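Local coordinates for protein putative cytochrome P450 YjiB (Bacillus subtilis subsp. subtilis, PDB 4RM4) that probably works as a heme-dependent cytochrome P450 monooxygenase, inserting one atom of molecular oxygen into organic substrates, at residues K57-D62 with T297-H302; D117-K122 with S136-V141. All blocks are in the same frame, centred on the assembly; numbering follows the deposited sequence.

Interaction 1 of 2, residues K57-D62 with T297-H302; sequences KKVVGD and TEIGGH
With CG1 anti to its carbonyl carbon (chi1 -72°) and CD1 folded by a second turn of -67°, I299 sends its CD1 methyl toward the helix of K57-D62. V59 answers with CG2, the branch that likewise lies anti to its carbonyl carbon. The two methyls meet at 4.0 Å, V59 CG2 to I299 CD1, and the side chains cross at about a right angle, with I299 CG1 just behind at 4.2 Å from V59 CG2. From the flank comes K58, whose aliphatic stem rests CG at 4.1 Å from the same I299 CD1, so one methyl sits against both helix residues. K58 bends only at its last torsion, and there NZ forms a salt bridge 2.8 Å long to D62 OD2, met nearly along the carboxylate C-O axis. That bond ties the lysine back across one helical turn. D62 OD1 is engaged separately by the backbone N of L65. On the other segment, a type I' turn through G300 and G301 closes the hairpin, pairing I299 N with H302 O at 2.8 Å and H302 N with I299 O. V59 also touches V310 and A312, while I299 reaches F66. The contact thus docks the small two-stranded hairpin beside helix B (53-61), which itself packs on the mixed beta-1 sheet, an arrangement belonging to the beta-rich domain of the P450 fold.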
loop_
_atom_site.group_PDB
_atom_site.type_symbol
_atom_site.label_atom_id
_atom_site.label_comp_id
_atom_site.label_asym_id
_atom_site.label_seq_id
_atom_site.Cartn_x
_atom_site.Cartn_y
_atom_site.Cartn_z
ATOM N N LYS A 57 -13.240 0.663 -11.804
ATOM C CA LYS A 57 -12.788 2.056 -11.802
ATOM C C LYS A 57 -13.958 3.008 -11.523
ATOM O O LYS A 57 -13.814 4.003 -10.798
ATOM C CB LYS A 57 -12.096 2.399 -13.126
ATOM C CG LYS A 57 -11.277 3.675 -13.067
ATOM C CD LYS A 57 -10.434 3.858 -14.312
ATOM C CE LYS A 57 -9.498 5.052 -14.181
ATOM N NZ LYS A 57 -8.587 5.103 -15.360
ATOM N N LYS A 58 -15.125 2.685 -12.067
ATOM C CA LYS A 58 -16.317 3.488 -11.808
ATOM C C LYS A 58 -16.709 3.453 -10.330
ATOM O O LYS A 58 -16.977 4.500 -9.733
ATOM C CB LYS A 58 -17.495 3.021 -12.663
ATOM C CG LYS A 58 -18.806 3.723 -12.285
ATOM C CD LYS A 58 -19.839 3.672 -13.412
ATOM C CE LYS A 58 -21.117 4.426 -13.027
ATOM N NZ LYS A 58 -20.890 5.887 -12.864
ATOM N N VAL A 59 -16.763 2.256 -9.744
ATOM C CA VAL A 59 -17.112 2.127 -8.323
ATOM C C VAL A 59 -16.165 2.972 -7.459
ATOM O O VAL A 59 -16.591 3.768 -6.636
ATOM C CB VAL A 59 -17.085 0.647 -7.845
ATOM C CG1 VAL A 59 -17.204 0.538 -6.310
ATOM C CG2 VAL A 59 -18.198 -0.171 -8.541
ATOM N N VAL A 60 -14.876 2.804 -7.704
ATOM C CA VAL A 60 -13.831 3.393 -6.885
ATOM C C VAL A 60 -13.810 4.900 -7.037
ATOM O O VAL A 60 -13.620 5.614 -6.068
ATOM C CB VAL A 60 -12.464 2.766 -7.252
ATOM C CG1 VAL A 60 -11.287 3.572 -6.668
ATOM C CG2 VAL A 60 -12.443 1.300 -6.792
ATOM N N GLY A 61 -14.061 5.386 -8.248
ATOM C CA GLY A 61 -13.957 6.809 -8.522
ATOM C C GLY A 61 -15.225 7.629 -8.353
ATOM O O GLY A 61 -15.171 8.860 -8.204
ATOM N N ASP A 62 -16.375 6.968 -8.381
ATOM C CA ASP A 62 -17.623 7.708 -8.425
ATOM C C ASP A 62 -18.029 8.092 -7.003
ATOM O O ASP A 62 -18.770 7.369 -6.345
ATOM C CB ASP A 62 -18.705 6.873 -9.115
ATOM C CG ASP A 62 -19.957 7.678 -9.433
ATOM O OD1 ASP A 62 -20.295 8.588 -8.651
ATOM O OD2 ASP A 62 -20.593 7.400 -10.473
ATOM N N THR A 297 -28.400 1.990 -7.986
ATOM C CA THR A 297 -27.783 2.262 -9.274
ATOM C C THR A 297 -27.280 0.964 -9.898
ATOM O O THR A 297 -27.211 -0.064 -9.232
ATOM C CB THR A 297 -26.627 3.270 -9.153
ATOM O OG1 THR A 297 -26.238 3.709 -10.461
ATOM C CG2 THR A 297 -25.435 2.645 -8.447
ATOM N N GLU A 298 -26.933 1.003 -11.177
ATOM C CA GLU A 298 -26.503 -0.217 -11.846
ATOM C C GLU A 298 -25.009 -0.233 -12.105
ATOM O O GLU A 298 -24.414 0.772 -12.476
ATOM C CB GLU A 298 -27.273 -0.426 -13.151
ATOM C CG GLU A 298 -28.744 -0.737 -12.940
ATOM C CD GLU A 298 -29.465 -1.016 -14.245
ATOM O OE1 GLU A 298 -28.774 -1.227 -15.269
ATOM O OE2 GLU A 298 -30.712 -1.024 -14.238
ATOM N N ILE A 299 -24.402 -1.393 -11.899
ATOM C CA ILE A 299 -23.003 -1.572 -12.222
ATOM C C ILE A 299 -22.886 -2.790 -13.117
ATOM O O ILE A 299 -23.297 -3.881 -12.743
ATOM C CB ILE A 299 -22.140 -1.754 -10.961
ATOM C CG1 ILE A 299 -22.017 -0.426 -10.209
ATOM C CG2 ILE A 299 -20.761 -2.262 -11.336
ATOM C CD1 ILE A 299 -21.213 0.632 -10.967
ATOM N N GLY A 300 -22.346 -2.587 -14.313
ATOM C CA GLY A 300 -22.253 -3.646 -15.296
ATOM C C GLY A 300 -23.611 -4.235 -15.618
ATOM O O GLY A 300 -23.714 -5.403 -15.956
ATOM N N GLY A 301 -24.660 -3.425 -15.488
ATOM C CA GLY A 301 -26.008 -3.886 -15.772
ATOM C C GLY A 301 -26.688 -4.626 -14.631
ATOM O O GLY A 301 -27.725 -5.259 -14.829
ATOM N N HIS A 302 -26.113 -4.546 -13.432
ATOM C CA HIS A 302 -26.706 -5.164 -12.253
ATOM C C HIS A 302 -27.129 -4.089 -11.251
ATOM O O HIS A 302 -26.357 -3.180 -10.951
ATOM C CB HIS A 302 -25.713 -6.116 -11.575
ATOM C CG HIS A 302 -25.429 -7.365 -12.353
ATOM N ND1 HIS A 302 -24.462 -7.428 -13.334
ATOM C CD2 HIS A 302 -25.976 -8.601 -12.281
ATOM C CE1 HIS A 302 -24.432 -8.651 -13.841
ATOM N NE2 HIS A 302 -25.342 -9.378 -13.223
#

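Interaction 2 of 2, residues D117-K122 with S136-V141; sequences DELIQK and SYPLPV
Where helix D (102-123) runs beside helix E (138-147) in the P450 helical core, L119 fits its forked end against P138 and L139. Its CG stands anti to the carbonyl carbon (chi1 -77°), which carries both methyls over to the other helix and divides them between two neighbours. CD1 takes L139, lying 3.6 Å from L139 CB and 3.7 Å from L139 CA, close in against the helix backbone. CD2 goes to the proline, 3.8 Å from P138 CG, with P138 CB a little farther away. L139 swings its own CG anti to its backbone N, and its CD1 comes to 4.0 Å from L119 CD1. All of this is apolar, and both leucines are buried. L119 also touches F135 of helix 131-136, while L139 also touches I115 and T116 of helix D and A362 of helix 352-369. Cutting L119 back to an alanine is likely to strip P138 and L139 of their shared partner and open a gap between the two helices. Close by, P140 leans on T244 and T245, so the contact sits within the bundle of helices 102-123, 138-147, 226-257 and 352-369 characteristic of cytochromes P450.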
loop_
_atom_site.group_PDB
_atom_site.type_symbol
_atom_site.label_atom_id
_atom_site.label_comp_id
_atom_site.label_asym_id
_atom_site.label_seq_id
_atom_site.Cartn_x
_atom_site.Cartn_y
_atom_site.Cartn_z
ATOM N N ASP A 117 20.692 1.609 1.856
ATOM C CA ASP A 117 22.064 1.102 1.828
ATOM C C ASP A 117 22.444 0.440 3.148
ATOM O O ASP A 117 23.161 -0.557 3.161
ATOM C CB ASP A 117 23.059 2.206 1.461
ATOM C CG ASP A 117 22.855 2.725 0.054
ATOM O OD1 ASP A 117 22.195 2.027 -0.750
ATOM O OD2 ASP A 117 23.360 3.825 -0.256
ATOM N N GLU A 118 21.947 0.985 4.255
ATOM C CA GLU A 118 22.257 0.434 5.577
ATOM C C GLU A 118 21.628 -0.936 5.800
ATOM O O GLU A 118 22.244 -1.819 6.399
ATOM C CB GLU A 118 21.836 1.407 6.683
ATOM C CG GLU A 118 22.593 2.718 6.641
ATOM C CD GLU A 118 22.418 3.537 7.905
ATOM O OE1 GLU A 118 21.734 3.061 8.837
ATOM O OE2 GLU A 118 22.971 4.657 7.964
ATOM N N LEU A 119 20.400 -1.115 5.313
ATOM C CA LEU A 119 19.737 -2.409 5.397
ATOM C C LEU A 119 20.524 -3.450 4.621
ATOM O O LEU A 119 20.798 -4.540 5.121
ATOM C CB LEU A 119 18.313 -2.322 4.840
ATOM C CG LEU A 119 17.301 -1.662 5.775
ATOM C CD1 LEU A 119 16.005 -1.349 5.028
ATOM C CD2 LEU A 119 17.047 -2.553 6.974
ATOM N N ILE A 120 20.880 -3.101 3.393
ATOM C CA ILE A 120 21.595 -4.013 2.511
ATOM C C ILE A 120 22.936 -4.457 3.112
ATOM O O ILE A 120 23.294 -5.639 3.049
ATOM C CB ILE A 120 21.788 -3.400 1.111
ATOM C CG1 ILE A 120 20.422 -3.217 0.436
ATOM C CG2 ILE A 120 22.700 -4.280 0.273
ATOM C CD1 ILE A 120 20.466 -2.601 -0.951
ATOM N N GLN A 121 23.655 -3.512 3.716
ATOM C CA GLN A 121 24.950 -3.793 4.334
ATOM C C GLN A 121 24.893 -4.960 5.311
ATOM O O GLN A 121 25.851 -5.733 5.417
ATOM C CB GLN A 121 25.507 -2.544 5.031
ATOM C CG GLN A 121 26.274 -1.600 4.116
ATOM C CD GLN A 121 26.530 -0.240 4.746
ATOM O OE1 GLN A 121 25.826 0.172 5.670
ATOM N NE2 GLN A 121 27.537 0.469 4.240
ATOM N N LYS A 122 23.771 -5.096 6.013
ATOM C CA LYS A 122 23.606 -6.153 7.005
ATOM C C LYS A 122 23.591 -7.557 6.394
ATOM O O LYS A 122 24.001 -8.518 7.047
ATOM C CB LYS A 122 22.338 -5.930 7.845
ATOM C CG LYS A 122 22.348 -4.674 8.704
ATOM C CD LYS A 122 21.140 -4.647 9.644
ATOM C CE LYS A 122 21.044 -3.338 10.410
ATOM N NZ LYS A 122 22.201 -3.124 11.325
ATOM N N SER A 136 12.528 -5.740 2.787
ATOM C CA SER A 136 11.274 -5.052 2.461
ATOM C C SER A 136 10.372 -4.774 3.664
ATOM O O SER A 136 9.638 -3.793 3.647
ATOM C CB SER A 136 10.507 -5.800 1.361
ATOM O OG SER A 136 10.066 -7.055 1.824
ATOM N N TYR A 137 10.419 -5.622 4.697
ATOM C CA TYR A 137 9.640 -5.384 5.925
ATOM C C TYR A 137 10.123 -4.165 6.743
ATOM O O TYR A 137 9.333 -3.262 7.073
ATOM C CB TYR A 137 9.546 -6.662 6.790
ATOM C CG TYR A 137 9.335 -6.437 8.279
ATOM C CD1 TYR A 137 8.191 -5.825 8.759
ATOM C CD2 TYR A 137 10.282 -6.872 9.203
ATOM C CE1 TYR A 137 7.990 -5.634 10.131
ATOM C CE2 TYR A 137 10.094 -6.688 10.571
ATOM C CZ TYR A 137 8.950 -6.068 11.026
ATOM O OH TYR A 137 8.770 -5.890 12.385
ATOM N N PRO A 138 11.416 -4.115 7.066
ATOM C CA PRO A 138 11.869 -2.976 7.876
ATOM C C PRO A 138 11.920 -1.628 7.143
ATOM O O PRO A 138 11.733 -0.576 7.781
ATOM C CB PRO A 138 13.283 -3.391 8.286
ATOM C CG PRO A 138 13.720 -4.349 7.202
ATOM C CD PRO A 138 12.483 -5.120 6.873
ATOM N N LEU A 139 12.167 -1.648 5.839
ATOM C CA LEU A 139 12.451 -0.410 5.111
ATOM C C LEU A 139 11.364 0.670 5.240
ATOM O O LEU A 139 11.678 1.804 5.607
ATOM C CB LEU A 139 12.800 -0.699 3.644
ATOM C CG LEU A 139 13.100 0.452 2.691
ATOM C CD1 LEU A 139 13.868 1.560 3.372
ATOM C CD2 LEU A 139 13.886 -0.076 1.493
ATOM N N PRO A 140 10.091 0.329 4.960
ATOM C CA PRO A 140 9.081 1.402 4.986
ATOM C C PRO A 140 8.834 1.963 6.384
ATOM O O PRO A 140 8.470 3.139 6.537
ATOM C CB PRO A 140 7.812 0.708 4.476
ATOM C CG PRO A 140 8.327 -0.439 3.641
ATOM C CD PRO A 140 9.548 -0.917 4.382
ATOM N N VAL A 141 8.996 1.116 7.392
ATOM C CA VAL A 141 8.837 1.539 8.782
ATOM C C VAL A 141 9.893 2.550 9.186
ATOM O O VAL A 141 9.578 3.575 9.801
ATOM C CB VAL A 141 8.895 0.336 9.740
ATOM C CG1 VAL A 141 8.870 0.810 11.200
ATOM C CG2 VAL A 141 7.739 -0.623 9.448
#

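How the interactions relate
Interactions 1 and 2 lie on opposite sides of the chain's centre, with their centres 40 Å and their nearest atoms about 22 Å apart. Along the chain, 57-62 comes first, then 117-122 and 136-141, and finally 297-302, so interaction 2 is nested within the loop that interaction 1 closes. The first joins segments whose nearest ends are 235 residues apart, in the beta-rich part; the second, in the helical part, joins helices 102-123 and 138-147, with strand 128-130 and helix 131-136 between them. Neither contact reaches the heme, which lies about 9 Å from the side chain of V59 and about 11 Å from that of L139. Sharing no helix or strand, they mark the two-part build of a P450.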